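Local coordinates for protein 4'-phospho-dehydrooxetanocin synthase (Bacillus megaterium, PDB 5UL3) that catalyses the cobalamin- and S-adenosylmethionine-dependent radical ring contraction of dAMP to an oxetane aldehyde, a step in oxetanocin A biosynthesis, at residues A[658-670]-A[690-702]. Sequence-based numbering, arbitrary orientation.
Sequences LSDFLRMHSMEHI and MTNWQLIMEKLLR. With EDO (1,2-ethanediol), chain B.
Ile670 lies against one turn of helix 683-709 with both of its branches in use. Its CG2 sits 3.4 Å from Asn692 OD1 and also approaches the Trp693 ring, whereas CD1 runs on to Leu695 CD1, 3.7 Å away. CB of Trp693 points away from helix 652-664, but with CG anti to the backbone N (chi1 -164°) the indole swings back to it. There its six-membered ring meets Phe661 rim to rim, Trp693 CZ2 to Phe661 CE2 at 3.6 Å, with planes only 16° apart and neither ring over the other's face. Leu658 and Leu662 each bring a CD2 methyl to the six-membered ring of Trp693, whose NE1 is hydrogen-bonded to Ile636 O of helix 620-648, which helps fix the rotation of the indole. Ile696 fills the middle: its CD1 lies over one face of the indole, toward the rim, and packs tightly on Leu662 CD2 at 3.4 Å, the two side chains crossing at about a right angle. Beyond it, Met667, bent at chi2 and chi3, lays SD alongside Lys699 CD (3.7 Å) and turns CE to the Leu695 backbone O. Lys699 NZ makes a weak hydrogen bond to an ethanediol O1 that lies over one face of the His665 ring; Asp703 OD2 also bonds the diol. Helix 652-664 ends in a Schellman motif, Met667 N bonding to Leu662 O at 2.8 Å with Ser666 at positive phi. Segments 658-664 and 690-702 run at 36°, the capped end of the first folded onto the second, a largely apolar seam of the C-terminal helix bundle.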
loop_
_atom_site.group_PDB
_atom_site.type_symbol
_atom_site.label_atom_id
_atom_site.label_comp_id
_atom_site.label_asym_id
_atom_site.label_seq_id
_atom_site.Cartn_x
_atom_site.Cartn_y
_atom_site.Cartn_z
ATOM N N LEU A 658 12.774 35.456 -3.384
ATOM C CA LEU A 658 12.543 35.577 -1.950
ATOM C C LEU A 658 12.031 36.967 -1.591
ATOM O O LEU A 658 11.140 37.109 -0.747
ATOM C CB LEU A 658 13.826 35.249 -1.187
ATOM C CG LEU A 658 14.188 33.761 -1.156
ATOM C CD1 LEU A 658 15.636 33.552 -0.740
ATOM C CD2 LEU A 658 13.237 33.008 -0.232
ATOM N N SER A 659 12.570 38.005 -2.235
ATOM C CA SER A 659 12.097 39.360 -1.967
ATOM C C SER A 659 10.646 39.534 -2.405
ATOM O O SER A 659 9.839 40.112 -1.668
ATOM C CB SER A 659 13.005 40.376 -2.658
ATOM O OG SER A 659 12.748 41.679 -2.183
ATOM N N ASP A 660 10.292 39.019 -3.586
ATOM C CA ASP A 660 8.897 39.035 -4.025
ATOM C C ASP A 660 7.992 38.333 -3.020
ATOM O O ASP A 660 6.915 38.834 -2.681
ATOM C CB ASP A 660 8.766 38.371 -5.396
ATOM C CG ASP A 660 9.177 39.283 -6.526
ATOM O OD1 ASP A 660 9.542 40.446 -6.249
ATOM O OD2 ASP A 660 9.130 38.837 -7.693
ATOM N N PHE A 661 8.410 37.154 -2.549
ATOM C CA PHE A 661 7.592 36.393 -1.612
ATOM C C PHE A 661 7.416 37.150 -0.300
ATOM O O PHE A 661 6.296 37.281 0.208
ATOM C CB PHE A 661 8.222 35.016 -1.380
ATOM C CG PHE A 661 7.529 34.193 -0.341
ATOM C CD1 PHE A 661 6.395 33.462 -0.654
ATOM C CD2 PHE A 661 8.015 34.143 0.957
ATOM C CE1 PHE A 661 5.757 32.703 0.308
ATOM C CE2 PHE A 661 7.387 33.382 1.922
ATOM C CZ PHE A 661 6.253 32.662 1.601
ATOM N N LEU A 662 8.520 37.653 0.265
ATOM C CA LEU A 662 8.435 38.414 1.510
ATOM C C LEU A 662 7.570 39.654 1.342
ATOM O O LEU A 662 6.811 40.017 2.248
ATOM C CB LEU A 662 9.833 38.809 1.987
ATOM C CG LEU A 662 10.725 37.644 2.404
ATOM C CD1 LEU A 662 12.097 38.099 2.898
ATOM C CD2 LEU A 662 10.010 36.842 3.457
ATOM N N ARG A 663 7.673 40.318 0.190
ATOM C CA ARG A 663 6.870 41.513 -0.043
ATOM C C ARG A 663 5.393 41.163 -0.166
ATOM O O ARG A 663 4.531 41.894 0.333
ATOM C CB ARG A 663 7.364 42.241 -1.291
ATOM C CG ARG A 663 6.585 43.499 -1.619
ATOM C CD ARG A 663 7.200 44.239 -2.792
ATOM N NE ARG A 663 7.176 43.441 -4.015
ATOM C CZ ARG A 663 6.153 43.405 -4.862
ATOM N NH1 ARG A 663 5.061 44.120 -4.620
ATOM N NH2 ARG A 663 6.220 42.651 -5.951
ATOM N N MET A 664 5.081 40.042 -0.814
ATOM C CA MET A 664 3.697 39.587 -0.888
ATOM C C MET A 664 3.110 39.315 0.491
ATOM O O MET A 664 1.889 39.397 0.661
ATOM C CB MET A 664 3.611 38.330 -1.752
ATOM C CG MET A 664 2.198 37.857 -2.036
ATOM S SD MET A 664 2.167 36.190 -2.723
ATOM C CE MET A 664 2.887 35.253 -1.375
ATOM N N HIS A 665 3.950 39.010 1.481
ATOM C CA HIS A 665 3.494 38.723 2.836
ATOM C C HIS A 665 3.831 39.830 3.827
ATOM O O HIS A 665 3.597 39.658 5.028
ATOM C CB HIS A 665 4.079 37.392 3.316
ATOM C CG HIS A 665 3.387 36.197 2.741
ATOM N ND1 HIS A 665 3.993 34.964 2.632
ATOM C CD2 HIS A 665 2.140 36.049 2.234
ATOM C CE1 HIS A 665 3.148 34.108 2.083
ATOM N NE2 HIS A 665 2.018 34.741 1.832
ATOM N N SER A 666 4.375 40.954 3.358
ATOM C CA SER A 666 4.707 42.090 4.219
ATOM C C SER A 666 5.700 41.686 5.307
ATOM O O SER A 666 5.522 41.990 6.488
ATOM C CB SER A 666 3.445 42.700 4.830
ATOM O OG SER A 666 2.421 42.807 3.862
ATOM N N MET A 667 6.761 40.993 4.900
ATOM C CA MET A 667 7.806 40.578 5.828
ATOM C C MET A 667 9.180 40.854 5.227
ATOM O O MET A 667 10.126 40.079 5.405
ATOM C CB MET A 667 7.659 39.105 6.207
ATOM C CG MET A 667 6.330 38.749 6.873
ATOM S SD MET A 667 6.147 39.356 8.573
ATOM C CE MET A 667 7.575 38.610 9.369
ATOM N N GLU A 668 9.308 41.983 4.525
ATOM C CA GLU A 668 10.551 42.330 3.844
ATOM C C GLU A 668 11.725 42.506 4.803
ATOM O O GLU A 668 12.878 42.354 4.384
ATOM C CB GLU A 668 10.354 43.609 3.027
ATOM C CG GLU A 668 9.138 43.593 2.108
ATOM C CD GLU A 668 7.857 44.050 2.794
ATOM O OE1 GLU A 668 7.723 43.864 4.024
ATOM O OE2 GLU A 668 6.980 44.602 2.097
ATOM N N HIS A 669 11.464 42.826 6.074
ATOM C CA HIS A 669 12.546 42.937 7.049
ATOM C C HIS A 669 13.286 41.615 7.234
ATOM O O HIS A 669 14.503 41.611 7.457
ATOM C CB HIS A 669 11.994 43.437 8.386
ATOM C CG HIS A 669 10.667 42.849 8.757
ATOM N ND1 HIS A 669 9.492 43.208 8.131
ATOM C CD2 HIS A 669 10.327 41.943 9.705
ATOM C CE1 HIS A 669 8.486 42.539 8.669
ATOM N NE2 HIS A 669 8.966 41.765 9.627
ATOM N N ILE A 670 12.575 40.494 7.144
ATOM C CA ILE A 670 13.169 39.159 7.235
ATOM C C ILE A 670 14.301 38.981 6.225
ATOM O O ILE A 670 15.476 39.169 6.544
ATOM C CB ILE A 670 12.094 38.068 7.029
ATOM C CG1 ILE A 670 10.920 38.300 7.978
ATOM C CG2 ILE A 670 12.681 36.666 7.210
ATOM C CD1 ILE A 670 11.334 38.516 9.416
ATOM N N MET A 690 16.610 30.040 10.612
ATOM C CA MET A 690 15.269 29.458 10.654
ATOM C C MET A 690 14.382 30.168 11.667
ATOM O O MET A 690 13.189 30.367 11.414
ATOM C CB MET A 690 15.357 27.966 10.963
ATOM C CG MET A 690 14.018 27.242 10.881
ATOM S SD MET A 690 14.194 25.450 10.753
ATOM C CE MET A 690 14.906 25.006 12.338
ATOM N N THR A 691 14.940 30.556 12.825
ATOM C CA THR A 691 14.178 31.374 13.768
ATOM C C THR A 691 13.631 32.621 13.086
ATOM O O THR A 691 12.496 33.045 13.347
ATOM C CB THR A 691 15.054 31.764 14.966
ATOM O OG1 THR A 691 15.377 30.602 15.735
ATOM C CG2 THR A 691 14.333 32.763 15.854
ATOM N N ASN A 692 14.425 33.210 12.189
ATOM C CA ASN A 692 13.991 34.405 11.478
ATOM C C ASN A 692 12.848 34.083 10.529
ATOM O O ASN A 692 11.852 34.808 10.465
ATOM C CB ASN A 692 15.170 35.010 10.716
ATOM C CG ASN A 692 15.068 36.511 10.594
ATOM O OD1 ASN A 692 15.151 37.067 9.495
ATOM N ND2 ASN A 692 14.868 37.179 11.724
ATOM N N TRP A 693 12.982 32.992 9.773
ATOM C CA TRP A 693 11.921 32.597 8.858
ATOM C C TRP A 693 10.648 32.223 9.608
ATOM O O TRP A 693 9.543 32.434 9.101
ATOM C CB TRP A 693 12.394 31.426 8.001
ATOM C CG TRP A 693 11.537 31.210 6.815
ATOM C CD1 TRP A 693 10.593 30.225 6.640
ATOM C CD2 TRP A 693 11.516 32.004 5.629
ATOM N NE1 TRP A 693 10.004 30.360 5.403
ATOM C CE2 TRP A 693 10.556 31.439 4.763
ATOM C CE3 TRP A 693 12.225 33.135 5.208
ATOM C CZ2 TRP A 693 10.282 31.972 3.512
ATOM C CZ3 TRP A 693 11.955 33.662 3.967
ATOM C CH2 TRP A 693 10.993 33.079 3.126
ATOM N N GLN A 694 10.785 31.674 10.813
ATOM C CA GLN A 694 9.627 31.281 11.606
ATOM C C GLN A 694 8.708 32.461 11.906
ATOM O O GLN A 694 7.517 32.256 12.160
ATOM C CB GLN A 694 10.094 30.619 12.904
ATOM C CG GLN A 694 8.959 30.128 13.803
ATOM C CD GLN A 694 9.451 29.424 15.047
ATOM O OE1 GLN A 694 10.175 30.007 15.854
ATOM N NE2 GLN A 694 9.061 28.161 15.216
ATOM N N LEU A 695 9.229 33.693 11.867
ATOM C CA LEU A 695 8.369 34.864 12.016
ATOM C C LEU A 695 7.307 34.933 10.923
ATOM O O LEU A 695 6.243 35.529 11.125
ATOM C CB LEU A 695 9.221 36.138 12.007
ATOM C CG LEU A 695 10.218 36.254 13.158
ATOM C CD1 LEU A 695 11.148 37.439 12.899
ATOM C CD2 LEU A 695 9.476 36.432 14.484
ATOM N N ILE A 696 7.565 34.332 9.759
ATOM C CA ILE A 696 6.536 34.303 8.724
ATOM C C ILE A 696 5.457 33.293 9.085
ATOM O O ILE A 696 4.265 33.539 8.872
ATOM C CB ILE A 696 7.148 33.998 7.346
ATOM C CG1 ILE A 696 8.292 34.968 7.051
ATOM C CG2 ILE A 696 6.081 34.110 6.272
ATOM C CD1 ILE A 696 9.083 34.567 5.847
ATOM N N MET A 697 5.849 32.146 9.640
ATOM C CA MET A 697 4.850 31.206 10.138
ATOM C C MET A 697 4.020 31.830 11.255
ATOM O O MET A 697 2.811 31.585 11.353
ATOM C CB MET A 697 5.526 29.926 10.628
ATOM C CG MET A 697 4.562 28.821 10.999
ATOM S SD MET A 697 3.765 28.120 9.530
ATOM C CE MET A 697 2.587 27.081 10.381
ATOM N N GLU A 698 4.649 32.650 12.110
ATOM C CA GLU A 698 3.873 33.325 13.147
ATOM C C GLU A 698 2.796 34.197 12.523
ATOM O O GLU A 698 1.658 34.225 12.999
ATOM C CB GLU A 698 4.771 34.175 14.058
ATOM C CG GLU A 698 3.935 34.833 15.175
ATOM C CD GLU A 698 4.648 35.927 15.956
ATOM O OE1 GLU A 698 5.759 36.327 15.570
ATOM O OE2 GLU A 698 4.077 36.382 16.973
ATOM N N LYS A 699 3.132 34.894 11.438
ATOM C CA LYS A 699 2.166 35.780 10.798
ATOM C C LYS A 699 0.946 34.999 10.330
ATOM O O LYS A 699 -0.199 35.426 10.532
ATOM C CB LYS A 699 2.819 36.516 9.629
ATOM C CG LYS A 699 1.854 37.399 8.856
ATOM C CD LYS A 699 2.578 38.472 8.067
ATOM C CE LYS A 699 1.590 39.453 7.454
ATOM N NZ LYS A 699 0.701 38.775 6.470
ATOM N N LEU A 700 1.176 33.842 9.708
ATOM C CA LEU A 700 0.074 32.962 9.333
ATOM C C LEU A 700 -0.753 32.556 10.546
ATOM O O LEU A 700 -1.986 32.612 10.521
ATOM C CB LEU A 700 0.624 31.718 8.624
ATOM C CG LEU A 700 -0.357 30.560 8.414
ATOM C CD1 LEU A 700 -1.525 31.034 7.574
ATOM C CD2 LEU A 700 0.336 29.308 7.758
ATOM N N LEU A 701 -0.094 32.127 11.617
ATOM C CA LEU A 701 -0.847 31.595 12.741
ATOM C C LEU A 701 -1.555 32.701 13.523
ATOM O O LEU A 701 -2.543 32.417 14.211
ATOM C CB LEU A 701 0.074 30.764 13.637
ATOM C CG LEU A 701 0.631 29.492 12.958
ATOM C CD1 LEU A 701 1.505 28.710 13.917
ATOM C CD2 LEU A 701 -0.521 28.600 12.422
ATOM N N ARG A 702 -1.091 33.952 13.408
ATOM C CA ARG A 702 -1.850 35.062 13.981
ATOM C C ARG A 702 -3.164 35.272 13.236
ATOM O O ARG A 702 -4.177 35.617 13.853
ATOM C CB ARG A 702 -1.011 36.348 13.969
ATOM C CG ARG A 702 0.192 36.347 14.915
ATOM C CD ARG A 702 -0.206 36.194 16.392
ATOM N NE ARG A 702 0.980 36.180 17.252
ATOM C CZ ARG A 702 0.964 35.954 18.559
ATOM N NH1 ARG A 702 -0.185 35.753 19.193
ATOM N NH2 ARG A 702 2.101 35.947 19.243
HETATM C C1 EDO B . 0.111 35.844 5.179
HETATM O O1 EDO B . 1.460 36.223 5.476
HETATM C C2 EDO B . -0.453 35.063 6.357
HETATM O O2 EDO B . -1.765 34.582 6.036
#